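Side-chain contact in uncharacterized protein (Thermus thermophilus HB8, PDB 6SCE), which is probably a DNA nuclease of type III CRISPR defence, switched on when it binds cyclic oligoadenylate: residues 40-45 with 579-584. Sequence-based numbering, arbitrary orientation.
Sequences PAWNEE and GGVEAR. With nucleotides of chain B.
Trp42 and Val581 meet beside two adenosine nucleotides of chain B, A1 and A4. Trp42 lies just before helix 44-59, in the loop after strand 33-38 of a Rossmann-like sheet, consistent with a CARF domain. Val581 sits in a type I beta turn, Gly580 to Ala583, that joins helix 561-579 to strand 584-592 of the C-terminal sheet.

The direct contact between the two segments is small and apolar. Val581 CG2 comes to the edge of the indole, 3.4 Å from Trp42 CZ3, and the side chains cross at about a right angle. With chi1 at 72°, Val581 CG1 lies between N and the carbonyl carbon and points to A4, while CG2, anti to N, reaches the indole.

The two nucleotides, probably part of the cyclic oligoadenylate activator, add further contact with Trp42. One indole face lies nearly parallel to the A1 base, offset toward the ring's rim, with Trp42 CH2 3.3 Å from A1 N9. At the ring edge, A4 O2' lies in plane, 3.8 Å from Trp42 CH2. Replacing Trp42 by an alanine would remove the indole, and A1 would probably lose its flat cover, Val581 CG2 its aromatic neighbour and Arg634 its cation-pi partner.

The polar side belongs to Glu582. Its CG, anti to the carbonyl carbon, packs 3.6 Å from A4 C6; the bend at chi2 (-52°) turns the carboxylate toward the indole. OE2 forms a salt bridge with Arg634, which also makes a cation-pi contact with Trp42, so one charge links both segments. Beside Glu582, Val581 CG1 rests 3.5 Å from A4 C2.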
ATOM      1  N   PRO A  40      -9.383 -10.331 -11.374  1.00 35.46           N
ATOM      2  CA  PRO A  40     -10.313  -9.233 -11.606  1.00 33.62           C
ATOM      3  C   PRO A  40      -9.669  -7.901 -11.328  1.00 29.33           C
ATOM      4  O   PRO A  40      -8.964  -7.762 -10.329  1.00 30.70           O
ATOM      5  CB  PRO A  40     -11.463  -9.535 -10.615  1.00 38.76           C
ATOM      6  CG  PRO A  40     -11.411 -11.031 -10.471  1.00 39.75           C
ATOM      7  CD  PRO A  40      -9.918 -11.299 -10.392  1.00 38.70           C
ATOM      8  N   ALA A  41      -9.850  -6.942 -12.228  1.00 29.20           N
ATOM      9  CA  ALA A  41      -9.340  -5.595 -12.018  1.00 31.83           C
ATOM     10  C   ALA A  41      -9.929  -4.977 -10.766  1.00 33.43           C
ATOM     11  O   ALA A  41     -11.110  -5.108 -10.527  1.00 30.89           O
ATOM     12  CB  ALA A  41      -9.638  -4.720 -13.226  1.00 31.25           C
ATOM     13  N   TRP A  42      -9.113  -4.293  -9.969  1.00 29.68           N
ATOM     14  CA  TRP A  42      -9.587  -3.740  -8.689  1.00 31.60           C
ATOM     15  C   TRP A  42     -10.552  -2.571  -8.854  1.00 32.40           C
ATOM     16  O   TRP A  42     -11.313  -2.278  -7.946  1.00 31.95           O
ATOM     17  CB  TRP A  42      -8.410  -3.281  -7.827  1.00 30.44           C
ATOM     18  CG  TRP A  42      -7.713  -4.367  -7.116  1.00 29.94           C
ATOM     19  CD1 TRP A  42      -7.829  -5.705  -7.318  1.00 30.64           C
ATOM     20  CD2 TRP A  42      -6.746  -4.200  -6.079  1.00 29.96           C
ATOM     21  NE1 TRP A  42      -6.983  -6.385  -6.463  1.00 29.96           N
ATOM     22  CE2 TRP A  42      -6.328  -5.476  -5.683  1.00 30.58           C
ATOM     23  CE3 TRP A  42      -6.204  -3.081  -5.449  1.00 32.81           C
ATOM     24  CZ2 TRP A  42      -5.388  -5.673  -4.687  1.00 32.33           C
ATOM     25  CZ3 TRP A  42      -5.261  -3.278  -4.463  1.00 33.62           C
ATOM     26  CH2 TRP A  42      -4.875  -4.561  -4.091  1.00 31.53           C
ATOM     27  N   ASN A  43     -10.519  -1.895  -9.994  1.00 30.43           N
ATOM     28  CA  ASN A  43     -11.430  -0.769 -10.229  1.00 32.60           C
ATOM     29  C   ASN A  43     -11.614  -0.584 -11.725  1.00 34.05           C
ATOM     30  O   ASN A  43     -10.952  -1.257 -12.537  1.00 30.98           O
ATOM     31  CB  ASN A  43     -10.938   0.512  -9.527  1.00 35.11           C
ATOM     32  CG  ASN A  43      -9.591   1.006 -10.049  1.00 34.85           C
ATOM     33  OD1 ASN A  43      -9.271   0.844 -11.215  1.00 33.04           O
ATOM     34  ND2 ASN A  43      -8.822   1.642  -9.193  1.00 34.53           N
ATOM     35  N   GLU A  44     -12.496   0.337 -12.087  1.00 32.80           N
ATOM     36  CA  GLU A  44     -12.838   0.580 -13.487  1.00 33.95           C
ATOM     37  C   GLU A  44     -11.691   1.120 -14.307  1.00 31.15           C
ATOM     38  O   GLU A  44     -11.581   0.820 -15.504  1.00 33.49           O
ATOM     39  CB  GLU A  44     -14.026   1.583 -13.578  1.00 37.09           C
ATOM     40  N   GLU A  45     -10.869   1.969 -13.704  1.00 30.56           N
ATOM     41  CA  GLU A  45      -9.707   2.491 -14.406  1.00 33.05           C
ATOM     42  C   GLU A  45      -8.717   1.383 -14.811  1.00 29.68           C
ATOM     43  O   GLU A  45      -8.216   1.370 -15.933  1.00 28.54           O
ATOM     44  CB  GLU A  45      -9.043   3.608 -13.591  1.00 35.83           C
ATOM     45  CG  GLU A  45      -9.930   4.850 -13.627  1.00 42.41           C
ATOM     46  CD  GLU A  45      -9.418   6.000 -12.800  1.00 47.96           C
ATOM     47  OE1 GLU A  45      -8.779   5.744 -11.767  1.00 53.50           O
ATOM     48  OE2 GLU A  45      -9.697   7.162 -13.183  1.00 56.07           O
ATOM     49  N   GLY A 579      -3.081   3.720   6.626  1.00 34.45           N
ATOM     50  CA  GLY A 579      -3.878   2.537   6.966  1.00 34.14           C
ATOM     51  C   GLY A 579      -3.501   1.339   6.090  1.00 31.94           C
ATOM     52  O   GLY A 579      -3.458   0.203   6.556  1.00 34.70           O
ATOM     53  N   GLY A 580      -3.269   1.591   4.810  1.00 31.39           N
ATOM     54  CA  GLY A 580      -2.884   0.525   3.898  1.00 30.62           C
ATOM     55  C   GLY A 580      -3.919   0.300   2.823  1.00 29.83           C
ATOM     56  O   GLY A 580      -4.985   0.965   2.768  1.00 29.72           O
ATOM     57  N   VAL A 581      -3.590  -0.611   1.925  1.00 27.89           N
ATOM     58  CA  VAL A 581      -4.386  -0.831   0.733  1.00 28.99           C
ATOM     59  C   VAL A 581      -5.800  -1.317   1.048  1.00 30.76           C
ATOM     60  O   VAL A 581      -6.711  -1.065   0.269  1.00 28.50           O
ATOM     61  CB  VAL A 581      -3.642  -1.753  -0.282  1.00 32.18           C
ATOM     62  CG1 VAL A 581      -3.586  -3.206   0.170  1.00 33.05           C
ATOM     63  CG2 VAL A 581      -4.245  -1.644  -1.642  1.00 33.20           C
ATOM     64  N   GLU A 582      -5.976  -2.021   2.160  1.00 27.51           N
ATOM     65  CA  GLU A 582      -7.291  -2.545   2.501  1.00 29.49           C
ATOM     66  C   GLU A 582      -7.977  -1.655   3.541  1.00 32.71           C
ATOM     67  O   GLU A 582      -9.058  -1.997   4.018  1.00 30.94           O
ATOM     68  CB  GLU A 582      -7.211  -3.987   2.961  1.00 29.60           C
ATOM     69  CG  GLU A 582      -6.741  -4.947   1.856  1.00 30.16           C
ATOM     70  CD  GLU A 582      -7.561  -4.799   0.603  1.00 33.95           C
ATOM     71  OE1 GLU A 582      -8.819  -4.801   0.724  1.00 34.43           O
ATOM     72  OE2 GLU A 582      -6.974  -4.615  -0.480  1.00 31.83           O
ATOM     73  N   ALA A 583      -7.348  -0.535   3.905  1.00 30.26           N
ATOM     74  CA  ALA A 583      -7.886   0.304   4.966  1.00 30.01           C
ATOM     75  C   ALA A 583      -9.088   1.103   4.451  1.00 30.96           C
ATOM     76  O   ALA A 583      -9.255   1.324   3.244  1.00 31.84           O
ATOM     77  CB  ALA A 583      -6.807   1.237   5.508  1.00 29.91           C
ATOM     78  N   ARG A 584      -9.928   1.551   5.378  1.00 33.46           N
ATOM     79  CA  ARG A 584     -11.072   2.370   5.005  1.00 35.89           C
ATOM     80  C   ARG A 584     -11.232   3.521   5.979  1.00 33.83           C
ATOM     81  O   ARG A 584     -10.650   3.521   7.058  1.00 30.46           O
ATOM     82  CB  ARG A 584     -12.364   1.542   5.014  1.00 40.47           C
ATOM     83  CG  ARG A 584     -12.358   0.314   4.118  1.00 43.11           C
ATOM     84  CD  ARG A 584     -12.365   0.662   2.643  1.00 46.93           C
ATOM     85  NE  ARG A 584     -12.280  -0.565   1.844  1.00 51.18           N
ATOM     86  CZ  ARG A 584     -13.313  -1.350   1.529  1.00 57.79           C
ATOM     87  NH1 ARG A 584     -14.563  -1.041   1.903  1.00 57.93           N
ATOM     88  NH2 ARG A 584     -13.099  -2.460   0.819  1.00 56.51           N
TER
ATOM     89  P     A B   1       0.877  -8.600  -3.974  1.00 24.09           P
ATOM     90  OP1   A B   1       1.085 -10.055  -3.687  1.00 23.76           O
ATOM     91  OP2   A B   1       2.094  -7.702  -3.889  1.00 24.41           O
ATOM     92  O5'   A B   1       0.214  -8.516  -5.423  1.00 23.88           O
ATOM     93  C5'   A B   1       0.325  -7.346  -6.229  1.00 24.02           C
ATOM     94  C4'   A B   1      -0.886  -7.279  -7.128  1.00 24.50           C
ATOM     95  O4'   A B   1      -2.049  -6.914  -6.339  1.00 24.59           O
ATOM     96  C3'   A B   1      -0.757  -6.239  -8.246  1.00 23.01           C
ATOM     97  O3'   A B   1      -0.396  -6.926  -9.450  1.00 23.23           O
ATOM     98  C2'   A B   1      -2.153  -5.600  -8.279  1.00 24.17           C
ATOM     99  O2'   A B   1      -3.025  -6.309  -9.134  1.00 23.16           O
ATOM    100  C1'   A B   1      -2.602  -5.713  -6.828  1.00 25.21           C
ATOM    101  N9    A B   1      -2.158  -4.620  -5.961  1.00 26.34           N
ATOM    102  C8    A B   1      -1.594  -4.751  -4.723  1.00 26.73           C
ATOM    103  N7    A B   1      -1.312  -3.593  -4.182  1.00 26.70           N
ATOM    104  C5    A B   1      -1.735  -2.653  -5.106  1.00 27.68           C
ATOM    105  C6    A B   1      -1.707  -1.246  -5.110  1.00 32.04           C
ATOM    106  N6    A B   1      -1.202  -0.524  -4.112  1.00 35.07           N
ATOM    107  N1    A B   1      -2.216  -0.610  -6.193  1.00 32.04           N
ATOM    108  C2    A B   1      -2.705  -1.358  -7.194  1.00 32.06           C
ATOM    109  N3    A B   1      -2.769  -2.685  -7.303  1.00 26.71           N
ATOM    110  C4    A B   1      -2.259  -3.281  -6.213  1.00 25.01           C
ATOM    111  P     A B   4       3.291  -4.801  -0.905  1.00 24.10           P
ATOM    112  OP1   A B   4       2.347  -3.848  -1.554  1.00 24.37           O
ATOM    113  OP2   A B   4       3.720  -4.559   0.518  1.00 24.98           O
ATOM    114  O5'   A B   4       2.684  -6.273  -1.046  1.00 24.33           O
ATOM    115  C5'   A B   4       1.604  -6.638  -0.173  1.00 23.82           C
ATOM    116  C4'   A B   4       0.780  -7.699  -0.862  1.00 22.03           C
ATOM    117  O4'   A B   4      -0.113  -8.325   0.104  1.00 24.07           O
ATOM    118  C3'   A B   4      -0.107  -7.145  -1.969  1.00 22.84           C
ATOM    119  O3'   A B   4      -0.312  -8.029  -3.068  1.00 22.79           O
ATOM    120  C2'   A B   4      -1.432  -6.968  -1.223  1.00 24.16           C
ATOM    121  O2'   A B   4      -2.538  -6.867  -2.091  1.00 24.40           O
ATOM    122  C1'   A B   4      -1.427  -8.237  -0.392  1.00 23.12           C
ATOM    123  N9    A B   4      -2.379  -8.256   0.710  1.00 25.46           N
ATOM    124  C8    A B   4      -3.272  -9.271   0.946  1.00 24.03           C
ATOM    125  N7    A B   4      -4.059  -9.029   1.962  1.00 23.12           N
ATOM    126  C5    A B   4      -3.692  -7.762   2.404  1.00 24.55           C
ATOM    127  C6    A B   4      -4.164  -6.940   3.449  1.00 26.67           C
ATOM    128  N6    A B   4      -5.177  -7.259   4.261  1.00 26.05           N
ATOM    129  N1    A B   4      -3.580  -5.723   3.594  1.00 26.50           N
ATOM    130  C2    A B   4      -2.587  -5.386   2.760  1.00 27.21           C
ATOM    131  N3    A B   4      -2.044  -6.085   1.758  1.00 25.22           N
ATOM    132  C4    A B   4      -2.644  -7.277   1.631  1.00 24.54           C
TER